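Local coordinates for pngf-ii (Elizabethkingia meningoseptica, PDB 4R4X), which probably removes N-linked glycans from glycoproteins and glycopeptides, as a bacterial peptide:N-glycosidase of the PNGase F family, at residues Ser463-Asn468 with Ser479-Ser484; Thr304-Gly309 with Trp488-Ile493; Tyr4-Gln9 with Leu134-Val139. All coordinates share one frame; numbering follows the deposited sequence.

Interaction 1 of 3, residues Ser463-Asn468 with Ser479-Ser484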
# COMPACT_ATOMS: atom_id res chain seq x y z
N SER A 463 -14.22 10.87 14.85
CA SER A 463 -13.35 9.70 15.08
C SER A 463 -11.84 9.99 15.07
O SER A 463 -11.09 9.23 15.65
CB SER A 463 -13.63 8.60 14.04
OG SER A 463 -15.01 8.25 14.02
N TYR A 464 -11.41 11.08 14.41
CA TYR A 464 -10.00 11.31 14.09
C TYR A 464 -9.43 12.43 14.96
O TYR A 464 -8.37 13.00 14.67
CB TYR A 464 -9.81 11.59 12.58
CG TYR A 464 -10.59 10.57 11.78
CD1 TYR A 464 -10.21 9.24 11.74
CD2 TYR A 464 -11.77 10.92 11.17
CE1 TYR A 464 -11.00 8.28 11.10
CE2 TYR A 464 -12.56 9.99 10.52
CZ TYR A 464 -12.18 8.68 10.48
OH TYR A 464 -13.03 7.79 9.82
N ARG A 465 -10.13 12.70 16.06
CA ARG A 465 -9.78 13.81 16.96
C ARG A 465 -8.32 13.82 17.40
O ARG A 465 -7.70 14.89 17.47
CB ARG A 465 -10.72 13.78 18.17
CG ARG A 465 -10.52 14.92 19.15
CD ARG A 465 -11.03 16.23 18.59
NE ARG A 465 -10.74 17.36 19.47
CZ ARG A 465 -9.63 18.09 19.45
NH1 ARG A 465 -8.64 17.83 18.61
NH2 ARG A 465 -9.52 19.10 20.31
N LEU A 466 -7.75 12.65 17.66
CA LEU A 466 -6.40 12.55 18.23
C LEU A 466 -5.29 12.81 17.20
O LEU A 466 -4.10 12.90 17.55
CB LEU A 466 -6.20 11.18 18.89
CG LEU A 466 -7.05 10.89 20.13
CD1 LEU A 466 -6.76 9.50 20.69
CD2 LEU A 466 -6.87 11.96 21.20
N PHE A 467 -5.67 12.92 15.93
CA PHE A 467 -4.73 13.37 14.89
C PHE A 467 -4.67 14.90 14.80
O PHE A 467 -3.85 15.42 14.06
CB PHE A 467 -5.11 12.80 13.52
CG PHE A 467 -5.02 11.31 13.42
CD1 PHE A 467 -3.82 10.68 13.05
CD2 PHE A 467 -6.12 10.50 13.71
CE1 PHE A 467 -3.72 9.31 12.97
CE2 PHE A 467 -6.03 9.12 13.63
CZ PHE A 467 -4.83 8.52 13.23
N ASN A 468 -5.51 15.61 15.58
CA ASN A 468 -5.80 17.02 15.30
C ASN A 468 -5.54 17.96 16.50
O ASN A 468 -6.45 18.66 16.94
CB ASN A 468 -7.27 17.18 14.85
CG ASN A 468 -7.51 16.73 13.40
OD1 ASN A 468 -7.24 17.46 12.45
ND2 ASN A 468 -8.02 15.54 13.24
N SER A 479 -14.97 20.58 18.34
CA SER A 479 -13.74 21.00 17.72
C SER A 479 -13.93 20.97 16.21
O SER A 479 -14.74 20.21 15.70
CB SER A 479 -12.61 20.04 18.16
OG SER A 479 -11.32 20.57 17.91
N SER A 480 -13.21 21.82 15.49
CA SER A 480 -13.38 21.93 14.04
C SER A 480 -13.25 20.58 13.35
O SER A 480 -14.01 20.30 12.42
CB SER A 480 -12.38 22.92 13.44
OG SER A 480 -12.63 23.06 12.04
N SER A 481 -12.32 19.74 13.81
CA SER A 481 -12.06 18.46 13.17
C SER A 481 -13.19 17.44 13.36
O SER A 481 -13.22 16.45 12.66
CB SER A 481 -10.69 17.87 13.66
OG SER A 481 -10.72 17.53 15.04
N ASP A 482 -14.10 17.69 14.30
CA ASP A 482 -15.27 16.86 14.55
C ASP A 482 -16.41 17.07 13.54
O ASP A 482 -17.28 16.21 13.43
CB ASP A 482 -15.89 17.18 15.92
CG ASP A 482 -14.93 16.96 17.11
OD1 ASP A 482 -13.99 16.13 17.00
OD2 ASP A 482 -15.19 17.58 18.18
N LEU A 483 -16.44 18.23 12.88
CA LEU A 483 -17.62 18.65 12.18
C LEU A 483 -17.82 17.88 10.86
O LEU A 483 -16.86 17.56 10.15
CB LEU A 483 -17.56 20.14 11.89
CG LEU A 483 -17.37 21.06 13.10
CD1 LEU A 483 -17.19 22.45 12.57
CD2 LEU A 483 -18.58 20.98 14.02
N SER A 484 -19.08 17.58 10.58
CA SER A 484 -19.48 16.91 9.34
C SER A 484 -19.24 17.84 8.14
O SER A 484 -19.45 19.05 8.22
CB SER A 484 -20.96 16.46 9.44
OG SER A 484 -21.13 15.44 10.42
O HOH W 1 -13.96 17.47 20.70
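Ser479 lies against one face of the Arg465 guanidinium, with its OG 3.3 Å above the plane and over the centre of the group. Ser479 OG comes to 3.3 Å from Arg465 NH2, but at an angle too poor for a hydrogen bond; its partners are Ser471 OG and Gly472 O. Arg465 reaches this spot with CG anti to the backbone N (chi1 -177°) and a bend at chi2.

The charged pair is looser. Arg465 NE and Asp482 OD1 stand 4.3 Å apart, beyond a salt bridge, with the guanidinium and carboxylate planes turned 65° against each other. Asp482 OD1 rests on the aliphatic Arg465 CD at 3.4 Å. A water joins the two groups, donating to Asp482 OD2 over 2.8 Å and accepting a weak bond from Arg465 NE. Asp482 OD2 also takes the backbone N of Ser479, which ties the carboxylate to its own turn.

Asn468 adds van der Waals packing, with its CG 3.4 Å from Ser481 CB. The amide is held at both ends. Asn468 ND2 donates to Tyr464 O at 2.9 Å from above the carbonyl plane, on the face opposite the one used by Phe467 N, and Asn468 OD1 accepts from Phe306 N.

Both 3-10 turns belong to the long loop between strands 449-454 and 493-504, and the contact folds that loop back on itself. The loop between strands 297-303 and 326-331 adds further neighbours: Trp322 touches Arg465, His323 meets the Phe467 ring and Pro305 packs on Asn468.

Interaction 2 of 3, residues Thr304-Gly309 with Trp488-Ile493; sequences TPFGIG and WCPGTI
Pro305 and Gly491 bring their backbones almost together, with the two CA atoms 4.1 Å apart and Pro305 N 3.6 Å from Gly491 N. This is the tight part of the contact. Gly491 has no side chain in the way, which lets the two backbones meet, and Pro305 CD rests 3.8 Å from Gly491 CA. The main-chain approach is purely van der Waals. Thr304 O, 3.7 Å from Pro490 CB, is buried here without a polar partner in the model.

Further along, the fit relaxes. Phe306 and Pro490 run side by side in the same direction and meet through one pair of atoms, Phe306 CE2 and Pro490 CG, 4.0 Å apart, with the proline oblique to the ring. Beyond the turn, Thr492 and Ile493 are partly exposed and diverge from the other segment.

Cys489 to Thr492 form a type II turn, braced by Thr492 OG1 donating to Cys489 O at 2.8 Å. Gly491 and Thr492 together face Phe303, the last residue of strand 297-303. A type II turn whose glycine opens the bulge is the classic setting of a G1 beta bulge, and here it leads into strand 493-504.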
# COMPACT_ATOMS: atom_id res chain seq x y z
N THR A 304 -4.83 17.11 5.40
CA THR A 304 -4.00 17.05 6.62
C THR A 304 -4.85 17.35 7.85
O THR A 304 -5.85 18.08 7.78
CB THR A 304 -2.78 18.00 6.63
OG1 THR A 304 -3.20 19.36 6.81
CG2 THR A 304 -1.97 17.86 5.37
N PRO A 305 -4.48 16.75 8.98
CA PRO A 305 -5.11 17.14 10.20
C PRO A 305 -4.57 18.51 10.63
O PRO A 305 -3.74 19.07 9.95
CB PRO A 305 -4.75 16.00 11.14
CG PRO A 305 -3.40 15.58 10.69
CD PRO A 305 -3.42 15.75 9.21
N PHE A 306 -5.10 19.06 11.71
CA PHE A 306 -4.61 20.31 12.26
C PHE A 306 -3.34 20.11 13.10
O PHE A 306 -3.42 19.66 14.24
CB PHE A 306 -5.66 20.92 13.15
CG PHE A 306 -6.88 21.46 12.44
CD1 PHE A 306 -6.93 22.79 12.04
CD2 PHE A 306 -8.00 20.68 12.28
CE1 PHE A 306 -8.08 23.32 11.47
CE2 PHE A 306 -9.14 21.18 11.68
CZ PHE A 306 -9.18 22.50 11.28
N GLY A 307 -2.19 20.39 12.51
CA GLY A 307 -0.91 20.56 13.23
C GLY A 307 -0.27 19.37 13.91
O GLY A 307 0.45 19.52 14.93
N ILE A 308 -0.48 18.20 13.34
CA ILE A 308 0.01 16.98 13.97
C ILE A 308 1.54 16.91 14.08
O ILE A 308 2.28 17.25 13.15
CB ILE A 308 -0.51 15.71 13.28
CG1 ILE A 308 -0.36 14.50 14.21
CG2 ILE A 308 0.21 15.47 11.95
CD1 ILE A 308 -1.06 13.27 13.71
N GLY A 309 1.99 16.48 15.25
CA GLY A 309 3.40 16.36 15.53
C GLY A 309 3.91 17.65 16.10
O GLY A 309 4.18 17.72 17.30
N TRP A 488 -15.09 15.12 3.16
CA TRP A 488 -13.76 14.96 3.73
C TRP A 488 -13.71 15.19 5.21
O TRP A 488 -14.57 15.84 5.74
CB TRP A 488 -12.79 15.89 3.05
CG TRP A 488 -13.12 17.36 3.05
CD1 TRP A 488 -14.02 18.01 2.26
CD2 TRP A 488 -12.44 18.39 3.80
NE1 TRP A 488 -13.97 19.36 2.48
CE2 TRP A 488 -13.01 19.62 3.43
CE3 TRP A 488 -11.44 18.37 4.77
CZ2 TRP A 488 -12.60 20.82 3.98
CZ3 TRP A 488 -11.02 19.58 5.32
CH2 TRP A 488 -11.59 20.78 4.91
N CYS A 489 -12.69 14.62 5.86
CA CYS A 489 -12.44 14.88 7.29
C CYS A 489 -10.95 15.17 7.43
O CYS A 489 -10.13 14.40 6.92
CB CYS A 489 -12.75 13.66 8.17
SG CYS A 489 -14.46 13.10 8.28
N PRO A 490 -10.58 16.21 8.19
CA PRO A 490 -9.15 16.43 8.40
C PRO A 490 -8.43 15.20 8.98
O PRO A 490 -8.84 14.67 10.02
CB PRO A 490 -9.12 17.60 9.38
CG PRO A 490 -10.39 18.34 9.13
CD PRO A 490 -11.40 17.28 8.78
N GLY A 491 -7.37 14.76 8.31
CA GLY A 491 -6.58 13.61 8.73
C GLY A 491 -6.88 12.34 7.94
O GLY A 491 -6.37 11.27 8.27
N THR A 492 -7.71 12.44 6.91
CA THR A 492 -8.15 11.25 6.18
C THR A 492 -8.15 11.44 4.65
O THR A 492 -8.18 12.57 4.11
CB THR A 492 -9.57 10.74 6.61
OG1 THR A 492 -10.60 11.68 6.22
CG2 THR A 492 -9.64 10.46 8.12
N ILE A 493 -8.16 10.31 3.97
CA ILE A 493 -8.41 10.24 2.51
C ILE A 493 -9.89 10.44 2.17
O ILE A 493 -10.76 9.98 2.90
CB ILE A 493 -8.06 8.84 2.00
CG1 ILE A 493 -6.56 8.64 2.09
CG2 ILE A 493 -8.57 8.60 0.56
CD1 ILE A 493 -6.13 7.21 1.92

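Interaction 3 of 3, residues Tyr4-Gln9 with Leu134-Val139; sequences YEITYQ and LVLKTV
Tyr8 reaches from strand 4-9, past the intervening strand 144-154, and donates its hydroxyl proton to Val135 O. The bond is short, 2.7 Å from Tyr8 OH to Val135 O, and nearly linear with the carbonyl at a C=O...O angle of 173°. Val135 O lies in the plane of the phenol ring, so the tyrosine meets the backbone with its edge; Leu136 O also lies near that plane, 4.1 Å from Tyr8 CE2. With CG anti to its own carbonyl carbon (chi1 -64°), the ring extends from strand 4-9 across to the other strand.

Beside it, Ile6 and Leu134 reach toward each other tip to tip, CD1 to CD1 at 3.9 Å. Leu134 CD1 serves both neighbours, since it is also 4.1 Å from Tyr8 OH and flanks the hydroxyl with hydrocarbon. Leu136 joins differently: its CB points away from strand 4-9, yet the end of the side chain returns to put CD2 4.3 Å from Ile6 CG2. All five touching residues are buried, and the phenol oxygen is satisfied within this apolar setting.

The segments run in nearly the same direction, 5° apart, with their axes 8.6 Å from each other at closest. They are not paired: strand 144-154 is hydrogen-bonded antiparallel to both, and Ile6 rests on its Ala148. On the far flank, strand 134-140 pairs with strand 109-116, where Leu136 and Lys137 make a classic beta bulge opposite Trp114. Strand 23-27 pairs antiparallel with the other edge of strand 3-12, while Pro125 from a loop packs on both Tyr8 and Val135.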
# COMPACT_ATOMS: atom_id res chain seq x y z
N TYR A 4 23.10 -38.49 9.49
CA TYR A 4 21.85 -39.13 9.08
C TYR A 4 20.91 -38.14 8.40
O TYR A 4 20.89 -36.98 8.73
CB TYR A 4 21.11 -39.72 10.28
CG TYR A 4 21.89 -40.76 11.02
CD1 TYR A 4 22.74 -40.38 12.04
CD2 TYR A 4 21.78 -42.11 10.71
CE1 TYR A 4 23.47 -41.32 12.74
CE2 TYR A 4 22.52 -43.06 11.40
CZ TYR A 4 23.36 -42.66 12.42
OH TYR A 4 24.11 -43.55 13.13
N GLU A 5 20.11 -38.65 7.49
CA GLU A 5 19.10 -37.88 6.81
C GLU A 5 17.75 -38.47 7.14
O GLU A 5 17.53 -39.65 6.88
CB GLU A 5 19.33 -37.96 5.31
CG GLU A 5 18.25 -37.34 4.45
CD GLU A 5 18.80 -36.88 3.10
OE1 GLU A 5 20.03 -37.02 2.87
OE2 GLU A 5 18.01 -36.38 2.27
N ILE A 6 16.88 -37.67 7.75
CA ILE A 6 15.55 -38.11 8.11
C ILE A 6 14.50 -37.38 7.29
O ILE A 6 14.52 -36.14 7.21
CB ILE A 6 15.26 -37.88 9.61
CG1 ILE A 6 16.36 -38.53 10.47
CG2 ILE A 6 13.87 -38.43 9.95
CD1 ILE A 6 17.54 -37.63 10.77
N THR A 7 13.61 -38.15 6.68
CA THR A 7 12.59 -37.62 5.82
C THR A 7 11.24 -37.82 6.45
O THR A 7 10.97 -38.89 6.98
CB THR A 7 12.61 -38.35 4.46
OG1 THR A 7 13.94 -38.26 3.92
CG2 THR A 7 11.58 -37.73 3.51
N TYR A 8 10.42 -36.79 6.41
CA TYR A 8 9.16 -36.78 7.16
C TYR A 8 7.95 -36.68 6.26
O TYR A 8 8.04 -36.21 5.12
CB TYR A 8 9.12 -35.60 8.13
CG TYR A 8 10.15 -35.65 9.23
CD1 TYR A 8 11.40 -35.07 9.05
CD2 TYR A 8 9.88 -36.26 10.45
CE1 TYR A 8 12.36 -35.10 10.06
CE2 TYR A 8 10.84 -36.30 11.46
CZ TYR A 8 12.07 -35.72 11.27
OH TYR A 8 13.03 -35.75 12.26
N GLN A 9 6.82 -37.07 6.81
CA GLN A 9 5.53 -37.07 6.11
C GLN A 9 4.44 -36.45 6.98
O GLN A 9 4.25 -36.87 8.13
CB GLN A 9 5.16 -38.51 5.75
CG GLN A 9 3.87 -38.64 4.97
CD GLN A 9 3.56 -40.09 4.63
OE1 GLN A 9 3.69 -40.50 3.48
NE2 GLN A 9 3.17 -40.86 5.63
N LEU A 134 16.43 -37.09 18.85
CA LEU A 134 15.99 -37.05 17.46
C LEU A 134 14.48 -37.26 17.42
O LEU A 134 13.99 -38.37 17.70
CB LEU A 134 16.73 -38.11 16.63
CG LEU A 134 16.19 -38.30 15.21
CD1 LEU A 134 16.27 -37.01 14.38
CD2 LEU A 134 16.97 -39.43 14.57
N VAL A 135 13.75 -36.21 17.08
CA VAL A 135 12.30 -36.24 17.05
C VAL A 135 11.85 -36.95 15.80
O VAL A 135 12.14 -36.51 14.69
CB VAL A 135 11.71 -34.81 17.11
CG1 VAL A 135 10.20 -34.84 16.96
CG2 VAL A 135 12.10 -34.12 18.41
N LEU A 136 11.12 -38.05 15.97
CA LEU A 136 10.63 -38.83 14.83
C LEU A 136 9.14 -38.67 14.54
O LEU A 136 8.67 -39.12 13.50
CB LEU A 136 10.98 -40.31 15.03
CG LEU A 136 12.47 -40.61 15.07
CD1 LEU A 136 12.64 -42.11 15.29
CD2 LEU A 136 13.17 -40.16 13.78
N LYS A 137 8.41 -38.03 15.44
CA LYS A 137 7.00 -37.77 15.24
C LYS A 137 6.55 -36.60 16.13
O LYS A 137 6.90 -36.55 17.32
CB LYS A 137 6.18 -39.00 15.60
CG LYS A 137 4.68 -38.84 15.45
CD LYS A 137 4.02 -40.21 15.61
CE LYS A 137 2.53 -40.09 15.85
NZ LYS A 137 1.96 -41.45 16.12
N THR A 138 5.76 -35.69 15.55
CA THR A 138 5.06 -34.65 16.31
C THR A 138 3.57 -34.72 16.02
O THR A 138 3.16 -35.05 14.90
CB THR A 138 5.55 -33.24 15.96
OG1 THR A 138 5.24 -32.96 14.58
CG2 THR A 138 7.04 -33.12 16.18
N VAL A 139 2.77 -34.44 17.04
CA VAL A 139 1.33 -34.41 16.91
C VAL A 139 0.84 -33.11 17.52
O VAL A 139 1.08 -32.83 18.70
CB VAL A 139 0.64 -35.58 17.64
CG1 VAL A 139 -0.86 -35.59 17.32
CG2 VAL A 139 1.29 -36.89 17.25

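In the fold
Interaction 3 comes first along the chain, closing within the N-terminal domain before the other two open. Its centre lies about 58 Å from that of interaction 1 and about 56 Å from that of interaction 2, with nearest atoms about 42 and 44 Å away, so it belongs to a separate part of the elongated molecule. Interaction 1 is nested inside the loop that interaction 2 closes; their centres are about 8 Å apart, and the two contacts touch through Asn468. Interaction 2 joins the N- and C-terminal PNGase F family regions beside neighbouring strands 297-303 and 493-504, while interaction 1 folds the adjoining loop, which the Cys461-Cys489 disulfide also closes.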